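Local structure of activator of Hsp90 ATPase homologue 1/2-like C-terminal domain-containing protein (Rhodobacter sphaeroides, 3PU2) at residues T13-R18 / E129-V134; F17-A22 / E145-L150; W47-C52 / I62-T67; G102-T107 / V123-P128. The protein is of unknown function but, as a member of the AHA1 family with a Bet v 1-like (SRPBCC) fold, may bind a ligand or a partner protein. All blocks are in the same frame, centred on the assembly; numbering follows the deposited sequence.

Interaction 1 of 4, residues T13-R18 / E129-V134; sequences TRLEFR and EARDAV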
# COMPACT_ATOMS: atom_id res chain seq x y z
N THR A 13 -17.90 -3.27 -3.19
CA THR A 13 -16.69 -3.73 -3.87
C THR A 13 -15.55 -2.75 -3.65
O THR A 13 -14.58 -2.76 -4.41
CB THR A 13 -16.90 -3.85 -5.41
OG1 THR A 13 -17.07 -2.55 -5.98
CG2 THR A 13 -18.12 -4.72 -5.74
N ARG A 14 -15.65 -1.93 -2.61
CA ARG A 14 -14.61 -0.93 -2.35
C ARG A 14 -14.24 -0.84 -0.87
O ARG A 14 -15.11 -0.80 -0.01
CB ARG A 14 -15.13 0.42 -2.85
CG ARG A 14 -14.17 1.57 -2.78
CD ARG A 14 -14.90 2.88 -3.04
NE ARG A 14 -14.03 4.04 -3.00
CZ ARG A 14 -13.10 4.30 -3.92
NH1 ARG A 14 -12.94 3.47 -4.93
NH2 ARG A 14 -12.36 5.40 -3.83
N LEU A 15 -12.94 -0.82 -0.58
CA LEU A 15 -12.46 -0.70 0.80
C LEU A 15 -11.68 0.58 0.96
O LEU A 15 -10.86 0.92 0.11
CB LEU A 15 -11.59 -1.90 1.20
CG LEU A 15 -12.38 -3.15 1.61
CD1 LEU A 15 -11.44 -4.34 1.80
CD2 LEU A 15 -13.14 -2.87 2.88
N GLU A 16 -11.94 1.30 2.04
CA GLU A 16 -11.28 2.57 2.29
C GLU A 16 -10.50 2.57 3.60
O GLU A 16 -10.89 1.91 4.56
CB GLU A 16 -12.32 3.69 2.28
CG GLU A 16 -12.95 3.95 0.90
CD GLU A 16 -14.26 4.72 0.96
OE1 GLU A 16 -14.42 5.59 1.84
OE2 GLU A 16 -15.14 4.47 0.10
N PHE A 17 -9.39 3.31 3.63
CA PHE A 17 -8.56 3.40 4.82
C PHE A 17 -7.96 4.80 4.85
O PHE A 17 -7.76 5.42 3.81
CB PHE A 17 -7.41 2.38 4.79
CG PHE A 17 -7.86 0.95 4.62
CD1 PHE A 17 -8.23 0.18 5.71
CD2 PHE A 17 -7.92 0.38 3.35
CE1 PHE A 17 -8.65 -1.13 5.54
CE2 PHE A 17 -8.35 -0.94 3.18
CZ PHE A 17 -8.71 -1.69 4.28
N ARG A 18 -7.67 5.29 6.05
CA ARG A 18 -7.08 6.61 6.24
C ARG A 18 -6.13 6.52 7.42
O ARG A 18 -6.43 5.86 8.41
CB ARG A 18 -8.16 7.65 6.51
CG ARG A 18 -9.18 7.82 5.38
CD ARG A 18 -9.98 9.10 5.52
NE ARG A 18 -10.87 9.08 6.68
CZ ARG A 18 -11.65 10.09 7.04
NH1 ARG A 18 -11.65 11.22 6.34
NH2 ARG A 18 -12.44 9.98 8.10
N GLU A 129 -17.96 -10.21 -3.90
CA GLU A 129 -17.55 -11.38 -3.12
C GLU A 129 -16.01 -11.45 -3.06
O GLU A 129 -15.44 -12.19 -2.27
CB GLU A 129 -18.13 -12.67 -3.71
CG GLU A 129 -17.75 -12.92 -5.17
CD GLU A 129 -18.82 -12.47 -6.16
OE1 GLU A 129 -19.49 -11.44 -5.90
OE2 GLU A 129 -18.97 -13.14 -7.21
N ALA A 130 -15.35 -10.66 -3.92
CA ALA A 130 -13.89 -10.61 -3.94
C ALA A 130 -13.53 -9.64 -2.82
O ALA A 130 -12.50 -9.76 -2.17
CB ALA A 130 -13.39 -10.06 -5.27
N ARG A 131 -14.42 -8.68 -2.61
CA ARG A 131 -14.27 -7.67 -1.58
C ARG A 131 -14.57 -8.41 -0.28
O ARG A 131 -14.13 -8.02 0.80
CB ARG A 131 -15.28 -6.54 -1.81
CG ARG A 131 -14.94 -5.20 -1.18
CD ARG A 131 -15.01 -5.29 0.31
NE ARG A 131 -15.94 -4.33 0.87
CZ ARG A 131 -16.65 -4.55 1.97
NH1 ARG A 131 -16.53 -5.70 2.62
NH2 ARG A 131 -17.48 -3.62 2.42
N ASP A 132 -15.34 -9.50 -0.41
CA ASP A 132 -15.72 -10.33 0.73
C ASP A 132 -14.52 -11.08 1.33
O ASP A 132 -14.09 -10.80 2.45
CB ASP A 132 -16.79 -11.36 0.31
CG ASP A 132 -18.20 -10.76 0.25
OD1 ASP A 132 -19.10 -11.42 -0.31
OD2 ASP A 132 -18.40 -9.64 0.76
N ALA A 133 -13.98 -12.02 0.56
CA ALA A 133 -12.83 -12.81 1.01
C ALA A 133 -11.74 -11.93 1.62
O ALA A 133 -11.06 -12.35 2.55
CB ALA A 133 -12.26 -13.62 -0.17
N VAL A 134 -11.59 -10.72 1.10
CA VAL A 134 -10.55 -9.82 1.59
C VAL A 134 -10.86 -9.13 2.92
O VAL A 134 -9.95 -8.83 3.69
CB VAL A 134 -10.20 -8.75 0.52
CG1 VAL A 134 -8.97 -7.95 0.96
CG2 VAL A 134 -9.90 -9.44 -0.80
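R131 reaches from the first turn of helix 130-134 across the start of strand 14-18, lying over the backbone of T13 and R14 and against the side of L15. Its CG sits 3.5 Å from T13 CA and 3.6 Å from R14 N, while CD rests on L15 CG at 3.6 Å. The two side chains cross at a slant, and the leucine methyl CD2 comes over one face of the guanidinium, offset toward its rim and 3.7 Å from R131 NE. CG of R131 is anti to the backbone N (chi1 -158°), which carries the chain off the helix toward the strand; bends at chi2 and chi3 then carry it past L15, across the strand. A long aliphatic chain with a flat polar end suits the place: its methylenes cover the leucine while the guanidinium turns to polar backbone. With only a methyl at this position, as in an alanine, L15 would probably lose its cover, and the carbonyl of S11, to which R131 NH2 makes a weak hydrogen bond, that partner. One turn on, V134 CG1 adds a looser apolar touch with L15 CD1 at 4.5 Å. Further out, Y125 packs against L15, R131 and V134, and M139 touches L15 and V134. R14 leaves the backbone away from the helix, and its NH1 forms a salt bridge with D124. The axes of strand 14-18 and helix 130-134 approach to 9.4 Å at 43°; the short helix leads into helix 139-156, the long C-terminal helix that the curved sheet of the Bet v 1-like helix-grip fold embraces.

Interaction 2 of 4, residues F17-A22 / E145-L150; sequences FRRHFA and EAYRHL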
# COMPACT_ATOMS: atom_id res chain seq x y z
N PHE A 17 -9.39 3.31 3.63
CA PHE A 17 -8.56 3.40 4.82
C PHE A 17 -7.96 4.80 4.85
O PHE A 17 -7.76 5.42 3.81
CB PHE A 17 -7.41 2.38 4.79
CG PHE A 17 -7.86 0.95 4.62
CD1 PHE A 17 -8.23 0.18 5.71
CD2 PHE A 17 -7.92 0.38 3.35
CE1 PHE A 17 -8.65 -1.13 5.54
CE2 PHE A 17 -8.35 -0.94 3.18
CZ PHE A 17 -8.71 -1.69 4.28
N ARG A 18 -7.67 5.29 6.05
CA ARG A 18 -7.08 6.61 6.24
C ARG A 18 -6.13 6.52 7.42
O ARG A 18 -6.43 5.86 8.41
CB ARG A 18 -8.16 7.65 6.51
CG ARG A 18 -9.18 7.82 5.38
CD ARG A 18 -9.98 9.10 5.52
NE ARG A 18 -10.87 9.08 6.68
CZ ARG A 18 -11.65 10.09 7.04
NH1 ARG A 18 -11.65 11.22 6.34
NH2 ARG A 18 -12.44 9.98 8.10
N ARG A 19 -4.99 7.19 7.32
CA ARG A 19 -4.02 7.15 8.40
C ARG A 19 -3.15 8.40 8.41
O ARG A 19 -2.73 8.89 7.37
CB ARG A 19 -3.15 5.90 8.24
CG ARG A 19 -1.91 5.84 9.11
CD ARG A 19 -2.13 5.18 10.48
NE ARG A 19 -0.94 4.42 10.85
CZ ARG A 19 -0.15 4.68 11.88
NH1 ARG A 19 -0.41 5.69 12.70
NH2 ARG A 19 0.91 3.91 12.09
N HIS A 20 -2.87 8.92 9.60
CA HIS A 20 -2.05 10.10 9.76
C HIS A 20 -0.58 9.71 9.82
O HIS A 20 -0.23 8.64 10.33
CB HIS A 20 -2.43 10.84 11.03
CG HIS A 20 -1.69 12.12 11.23
ND1 HIS A 20 -1.90 13.24 10.45
CD2 HIS A 20 -0.73 12.47 12.12
CE1 HIS A 20 -1.10 14.21 10.85
NE2 HIS A 20 -0.38 13.77 11.86
N PHE A 21 0.29 10.57 9.32
CA PHE A 21 1.72 10.31 9.31
C PHE A 21 2.43 11.62 9.60
O PHE A 21 2.09 12.65 9.02
CB PHE A 21 2.17 9.78 7.93
CG PHE A 21 1.87 8.32 7.70
CD1 PHE A 21 2.62 7.33 8.34
CD2 PHE A 21 0.84 7.93 6.86
CE1 PHE A 21 2.33 5.98 8.15
CE2 PHE A 21 0.55 6.58 6.66
CZ PHE A 21 1.30 5.60 7.31
N ALA A 22 3.42 11.57 10.49
CA ALA A 22 4.17 12.76 10.86
C ALA A 22 5.30 13.04 9.87
O ALA A 22 6.46 12.76 10.16
CB ALA A 22 4.73 12.59 12.26
N GLU A 145 0.17 -2.87 10.90
CA GLU A 145 1.47 -3.30 11.40
C GLU A 145 2.54 -2.67 10.50
O GLU A 145 3.62 -2.28 10.96
CB GLU A 145 1.57 -4.83 11.38
CG GLU A 145 2.94 -5.39 11.77
CD GLU A 145 2.97 -6.92 11.74
OE1 GLU A 145 2.64 -7.52 10.69
OE2 GLU A 145 3.35 -7.53 12.78
N ALA A 146 2.23 -2.55 9.21
CA ALA A 146 3.18 -1.97 8.27
C ALA A 146 3.32 -0.47 8.51
O ALA A 146 4.44 0.05 8.55
CB ALA A 146 2.75 -2.24 6.84
N TYR A 147 2.20 0.23 8.65
CA TYR A 147 2.27 1.67 8.89
C TYR A 147 3.06 1.96 10.16
O TYR A 147 3.82 2.93 10.23
CB TYR A 147 0.88 2.28 8.96
CG TYR A 147 0.17 2.25 7.64
CD1 TYR A 147 0.88 2.36 6.44
CD2 TYR A 147 -1.22 2.11 7.56
CE1 TYR A 147 0.24 2.33 5.22
CE2 TYR A 147 -1.87 2.07 6.34
CZ TYR A 147 -1.14 2.18 5.18
OH TYR A 147 -1.78 2.16 3.97
N ARG A 148 2.91 1.09 11.15
CA ARG A 148 3.65 1.24 12.40
C ARG A 148 5.14 1.22 12.02
O ARG A 148 5.92 2.02 12.50
CB ARG A 148 3.31 0.11 13.36
CG ARG A 148 3.63 0.42 14.81
CD ARG A 148 2.98 -0.59 15.76
NE ARG A 148 1.52 -0.49 15.77
CZ ARG A 148 0.70 -1.31 15.11
NH1 ARG A 148 1.20 -2.29 14.37
NH2 ARG A 148 -0.61 -1.14 15.20
N HIS A 149 5.51 0.29 11.15
CA HIS A 149 6.89 0.20 10.68
C HIS A 149 7.30 1.52 10.04
O HIS A 149 8.40 2.02 10.28
CB HIS A 149 7.02 -0.89 9.62
CG HIS A 149 6.82 -2.27 10.14
ND1 HIS A 149 6.41 -3.31 9.34
CD2 HIS A 149 7.02 -2.79 11.37
CE1 HIS A 149 6.36 -4.42 10.05
NE2 HIS A 149 6.73 -4.13 11.29
N LEU A 150 6.40 2.06 9.22
CA LEU A 150 6.64 3.31 8.51
C LEU A 150 6.83 4.46 9.48
O LEU A 150 7.66 5.35 9.24
CB LEU A 150 5.48 3.59 7.55
CG LEU A 150 5.60 4.83 6.65
CD1 LEU A 150 6.99 4.89 6.02
CD2 LEU A 150 4.51 4.80 5.59
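R19 sends CG anti to its own N (chi1 168°) and bends at chi2 and chi3, so that NE and NH2 come up to Y147; F21, two residues on, sets CG anti to the carbonyl carbon (chi1 -79°) and brings its ring to Y147 and L150. The phenylalanine turns an edge toward the tyrosine face in an offset edge-to-face pair, with the F21 and Y147 ring centroids 5.3 Å apart and the planes at 83°. F21 CZ does the touching, 3.4 Å from Y147 CD1, while its neighbour F21 CE1 meets the L150 methyl CD2 at 3.6 Å. Large apolar rings suit the buried layer between sheet and helix, and the branched leucine fills in beside them. This is the core of the helix-grip fold: helix 139-156 runs over the concave antiparallel sheet, here nearly along strand 14-21, with L119 touching both rings from the adjoining strand and L28 covering F21 and L150 from helix 25-33. The R19 chain passes the tyrosine heading the other way, its guanidinium plane turned from the ring. The guanidinium presents its edge, NE lying 3.4 Å from Y147 CB and NH2 3.6 Å from R148 N, and its charge is answered by a salt bridge from NH2 to D151 of the same helix. A methionine in its place would probably leave D151 without its charged mate and lose the guanidinium edge beside Y147 CB. R148 leaves the helix on the side away from the strand; its NE stays 5.8 Å from R19 NH2, a like charge, and E144 lies near both as a long, weak ion partner.

Interaction 3 of 4, residues W47-C52 / I62-T67; sequences WPMTEC and IRQVWT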
# COMPACT_ATOMS: atom_id res chain seq x y z
N TRP A 47 8.13 -12.12 6.76
CA TRP A 47 8.06 -12.08 5.31
C TRP A 47 8.66 -10.77 4.80
O TRP A 47 7.93 -9.88 4.36
CB TRP A 47 6.61 -12.19 4.81
CG TRP A 47 5.96 -13.52 5.09
CD1 TRP A 47 5.53 -13.98 6.30
CD2 TRP A 47 5.74 -14.57 4.15
NE1 TRP A 47 5.06 -15.27 6.18
CE2 TRP A 47 5.17 -15.66 4.87
CE3 TRP A 47 5.96 -14.72 2.78
CZ2 TRP A 47 4.83 -16.87 4.26
CZ3 TRP A 47 5.62 -15.92 2.17
CH2 TRP A 47 5.06 -16.99 2.91
N PRO A 48 9.99 -10.63 4.87
CA PRO A 48 10.68 -9.44 4.40
C PRO A 48 10.50 -9.27 2.89
O PRO A 48 10.20 -10.23 2.19
CB PRO A 48 12.13 -9.72 4.78
CG PRO A 48 12.21 -11.20 4.67
CD PRO A 48 10.96 -11.61 5.38
N MSE A 49 10.66 -8.04 2.40
CA MSE A 49 10.50 -7.80 0.97
C MSE A 49 11.84 -8.08 0.31
O MSE A 49 12.83 -7.43 0.61
CB MSE A 49 10.06 -6.36 0.70
CG MSE A 49 9.53 -6.15 -0.70
SE MSE A 49 8.90 -4.36 -1.01
CE MSE A 49 7.11 -4.61 -0.34
N THR A 50 11.86 -9.06 -0.59
CA THR A 50 13.10 -9.44 -1.25
C THR A 50 13.26 -8.87 -2.66
O THR A 50 14.38 -8.79 -3.15
CB THR A 50 13.27 -10.97 -1.28
OG1 THR A 50 12.03 -11.59 -1.63
CG2 THR A 50 13.70 -11.48 0.08
N GLU A 51 12.16 -8.49 -3.30
CA GLU A 51 12.25 -7.88 -4.64
C GLU A 51 11.29 -6.70 -4.71
O GLU A 51 10.12 -6.81 -4.34
CB GLU A 51 11.90 -8.85 -5.76
CG GLU A 51 12.41 -8.37 -7.13
CD GLU A 51 11.84 -9.15 -8.31
OE1 GLU A 51 11.69 -10.39 -8.19
OE2 GLU A 51 11.55 -8.52 -9.35
N CYS A 52 11.79 -5.57 -5.20
CA CYS A 52 10.92 -4.42 -5.27
C CYS A 52 11.19 -3.48 -6.43
O CYS A 52 12.13 -2.70 -6.43
CB CYS A 52 10.99 -3.63 -3.96
SG CYS A 52 9.70 -2.37 -3.85
N ILE A 62 5.19 -2.40 -11.51
CA ILE A 62 5.20 -2.63 -10.08
C ILE A 62 5.37 -4.13 -9.93
O ILE A 62 4.57 -4.91 -10.44
CB ILE A 62 3.86 -2.24 -9.42
CG1 ILE A 62 3.79 -0.73 -9.22
CG2 ILE A 62 3.72 -2.94 -8.08
CD1 ILE A 62 2.45 -0.28 -8.67
N ARG A 63 6.43 -4.53 -9.24
CA ARG A 63 6.70 -5.95 -9.01
C ARG A 63 7.22 -6.09 -7.58
O ARG A 63 8.24 -5.49 -7.24
CB ARG A 63 7.72 -6.45 -10.03
CG ARG A 63 8.16 -7.91 -9.86
CD ARG A 63 6.96 -8.83 -9.68
NE ARG A 63 7.38 -10.23 -9.48
CZ ARG A 63 6.56 -11.22 -9.15
NH1 ARG A 63 5.26 -10.99 -8.98
NH2 ARG A 63 7.03 -12.45 -8.99
N GLN A 64 6.52 -6.86 -6.75
CA GLN A 64 6.92 -7.05 -5.35
C GLN A 64 6.92 -8.52 -4.95
O GLN A 64 6.02 -9.28 -5.32
CB GLN A 64 5.98 -6.27 -4.42
CG GLN A 64 5.93 -4.79 -4.77
CD GLN A 64 5.00 -3.96 -3.89
OE1 GLN A 64 3.80 -4.20 -3.84
NE2 GLN A 64 5.56 -2.98 -3.20
N VAL A 65 7.95 -8.92 -4.21
CA VAL A 65 8.06 -10.30 -3.75
C VAL A 65 8.52 -10.40 -2.31
O VAL A 65 9.54 -9.84 -1.92
CB VAL A 65 9.06 -11.15 -4.61
CG1 VAL A 65 9.09 -12.62 -4.10
CG2 VAL A 65 8.64 -11.11 -6.10
N TRP A 66 7.77 -11.14 -1.52
CA TRP A 66 8.11 -11.36 -0.13
C TRP A 66 8.49 -12.83 0.01
O TRP A 66 7.88 -13.73 -0.59
CB TRP A 66 6.91 -11.03 0.75
CG TRP A 66 6.52 -9.59 0.69
CD1 TRP A 66 6.98 -8.57 1.48
CD2 TRP A 66 5.55 -9.01 -0.19
NE1 TRP A 66 6.36 -7.39 1.15
CE2 TRP A 66 5.48 -7.63 0.13
CE3 TRP A 66 4.74 -9.52 -1.21
CZ2 TRP A 66 4.62 -6.76 -0.54
CZ3 TRP A 66 3.89 -8.65 -1.87
CH2 TRP A 66 3.84 -7.29 -1.53
N THR A 67 9.53 -13.07 0.80
CA THR A 67 9.99 -14.42 1.05
C THR A 67 9.81 -14.70 2.53
O THR A 67 10.32 -13.98 3.39
CB THR A 67 11.45 -14.59 0.74
OG1 THR A 67 11.74 -14.03 -0.55
CG2 THR A 67 11.80 -16.08 0.77
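V65 stands opposite two residues, T50 and E51, across this antiparallel pair, and its carbonyl serves them both. T50 N donates to V65 O at 2.8 Å, nearly in line with the carbonyl bond, while E51 N reaches the same V65 O at 3.3 Å in the carbonyl plane, on a lone pair. Two successive N-H groups sharing one acceptor define a classic beta bulge, which shifts the register by one between the pairs M49-W66 and E51-V65. The return bond runs from V65 N to E51 O at 3.0 Å. P48 precedes the strand and has no N-H to offer, but its carbonyl O still accepts from T67 N at 3.2 Å. The hydroxyls of T50 and T67 meet at 2.7 Å between the two OG1 atoms, and either could be the donor. On the face that carries W66, M49, a selenomethionine, runs beside the indole, both leaving the sheet together. Its CG stands off-centre over the five-membered ring in a CH-pi contact, its bend at chi3 brings CE to 3.3 Å from W66 CZ2, and its selenium makes an oblique Met-aromatic contact. The indole NE1 gives its hydrogen to the carbonyl of L42. On the other face the poorly ordered E51 extends toward R63, but E51 OE1 stays 4.5 Å from R63 NE, beyond a salt bridge. Strand 49-54 ends the sheet within this chain, while strand 61-67 is flanked on its other side by strand 73-84, whose R74 makes a cation-pi contact with W47.

Interaction 4 of 4, residues G102-T107 / V123-P128; sequences GETLVT and VDYATP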
# COMPACT_ATOMS: atom_id res chain seq x y z
N GLY A 102 -8.84 -11.26 -7.62
CA GLY A 102 -8.95 -10.82 -9.00
C GLY A 102 -8.08 -9.57 -9.10
O GLY A 102 -7.45 -9.19 -8.10
N GLU A 103 -8.02 -8.93 -10.26
CA GLU A 103 -7.19 -7.72 -10.37
C GLU A 103 -7.84 -6.58 -9.58
O GLU A 103 -9.04 -6.37 -9.68
CB GLU A 103 -7.02 -7.31 -11.84
CG GLU A 103 -5.86 -6.32 -12.07
CD GLU A 103 -5.40 -6.27 -13.53
OE1 GLU A 103 -5.32 -7.33 -14.19
OE2 GLU A 103 -5.10 -5.16 -14.03
N THR A 104 -7.05 -5.84 -8.80
CA THR A 104 -7.62 -4.74 -8.02
C THR A 104 -7.02 -3.39 -8.39
O THR A 104 -5.89 -3.30 -8.89
CB THR A 104 -7.38 -4.95 -6.49
OG1 THR A 104 -5.98 -4.95 -6.21
CG2 THR A 104 -7.98 -6.27 -6.03
N LEU A 105 -7.78 -2.32 -8.15
CA LEU A 105 -7.28 -0.98 -8.45
C LEU A 105 -7.13 -0.22 -7.14
O LEU A 105 -8.11 -0.03 -6.41
CB LEU A 105 -8.25 -0.22 -9.36
CG LEU A 105 -7.65 1.05 -9.96
CD1 LEU A 105 -6.94 0.71 -11.26
CD2 LEU A 105 -8.76 2.06 -10.21
N VAL A 106 -5.91 0.22 -6.87
CA VAL A 106 -5.57 0.90 -5.64
C VAL A 106 -5.33 2.38 -5.80
O VAL A 106 -4.52 2.80 -6.63
CB VAL A 106 -4.31 0.29 -5.05
CG1 VAL A 106 -4.02 0.90 -3.72
CG2 VAL A 106 -4.47 -1.21 -4.94
N THR A 107 -5.99 3.18 -4.99
CA THR A 107 -5.88 4.64 -5.06
C THR A 107 -5.30 5.25 -3.79
O THR A 107 -5.82 5.07 -2.71
CB THR A 107 -7.28 5.25 -5.32
OG1 THR A 107 -7.96 4.49 -6.32
CG2 THR A 107 -7.16 6.71 -5.77
N VAL A 123 -9.32 0.61 -2.37
CA VAL A 123 -9.07 -0.54 -3.21
C VAL A 123 -10.39 -0.98 -3.81
O VAL A 123 -11.32 -1.32 -3.07
CB VAL A 123 -8.46 -1.70 -2.38
CG1 VAL A 123 -8.09 -2.86 -3.28
CG2 VAL A 123 -7.24 -1.22 -1.64
N ASP A 124 -10.50 -0.92 -5.13
CA ASP A 124 -11.72 -1.35 -5.80
C ASP A 124 -11.49 -2.78 -6.23
O ASP A 124 -10.48 -3.08 -6.87
CB ASP A 124 -12.01 -0.49 -7.04
CG ASP A 124 -12.45 0.92 -6.70
OD1 ASP A 124 -13.37 1.07 -5.86
OD2 ASP A 124 -11.87 1.87 -7.28
N TYR A 125 -12.42 -3.66 -5.87
CA TYR A 125 -12.34 -5.08 -6.19
C TYR A 125 -13.20 -5.48 -7.38
O TYR A 125 -14.09 -4.74 -7.80
CB TYR A 125 -12.73 -5.88 -4.94
CG TYR A 125 -11.72 -5.73 -3.82
CD1 TYR A 125 -10.54 -6.50 -3.80
CD2 TYR A 125 -11.88 -4.77 -2.83
CE1 TYR A 125 -9.56 -6.30 -2.83
CE2 TYR A 125 -10.90 -4.56 -1.86
CZ TYR A 125 -9.74 -5.33 -1.87
OH TYR A 125 -8.74 -5.09 -0.99
N ALA A 126 -12.92 -6.66 -7.93
CA ALA A 126 -13.64 -7.17 -9.10
C ALA A 126 -15.12 -7.33 -8.85
O ALA A 126 -15.95 -6.70 -9.49
CB ALA A 126 -13.06 -8.51 -9.52
N THR A 127 -15.43 -8.20 -7.89
CA THR A 127 -16.81 -8.50 -7.54
C THR A 127 -17.09 -8.11 -6.09
O THR A 127 -16.21 -7.63 -5.39
CB THR A 127 -17.08 -10.02 -7.72
OG1 THR A 127 -16.14 -10.79 -6.94
CG2 THR A 127 -16.94 -10.41 -9.19
N PRO A 128 -18.34 -8.26 -5.64
CA PRO A 128 -18.54 -7.87 -4.24
C PRO A 128 -18.12 -9.02 -3.33
O PRO A 128 -17.95 -8.84 -2.13
CB PRO A 128 -20.04 -7.56 -4.18
CG PRO A 128 -20.35 -7.12 -5.58
CD PRO A 128 -19.61 -8.16 -6.39
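T104 lays its methyl CG2 beside the ring of Y125, meeting it obliquely, neither over the face nor at the edge. The threonine's chi1 of 63° puts CG2 anti to the carbonyl carbon, where it meets Y125 CD1 at 3.4 Å, and tucks OG1 between the backbone N and carbonyl carbon, from which it makes a weak hydrogen bond to the carbonyl of E93. Y125 in turn sets CG anti to its own carbonyl carbon (chi1 -67°), which brings the ring to that methyl. A residue with one methyl and one hydroxyl can thus serve an aromatic neighbour and a strand carbonyl at once. V123 places CG1 anti to its N (chi1 -175°) and rests that methyl 3.9 Å from T104 CB; its other methyl, CG2, faces V106 CG2 at 4.3 Å. Beta-branched V106 and V123 suit extended strands, their side chains buried on one face. The segments belong to the hairpin of strands 104-113 and 116-124 within the antiparallel sheet of this Bet v 1-like fold. L105 and D124 form the hydrogen-bonded pair: L105 N to D124 O is 3.1 Å and D124 N to L105 O 2.9 Å, both nearly straight at the hydrogen. Their side chains lie on the face opposite V106 and V123, where D124 has R14 as its polar partner. Beyond the pair, G102 has backbone angles at which a CB would press on the preceding carbonyl O, and that CB would also come close to A126 CB. Farther along, T127 OG1 caps A130 N by a weak hydrogen bond, at the turn into helix 130-135.

In the fold
Strand 14-21 opens two long loops from one stretch. Its first half is met by residues 129-134 in interaction 1, and its second half, sharing F17 and R18, by residues 145-150 in interaction 2, on the next helix. Both hairpin contacts fall within these spans: interaction 3 closes the short loop between strands 49-54 and 61-67 at one edge of the sheet, and interaction 4 follows in series, closing the hairpin of strands 104-113 and 116-124. Interaction 4 joins interaction 1 directly, through the T13 and Y125 backbones, because strands 14-21 and 116-124 are neighbours. Interaction 3 touches none of the others, but the common sheet connects it to them.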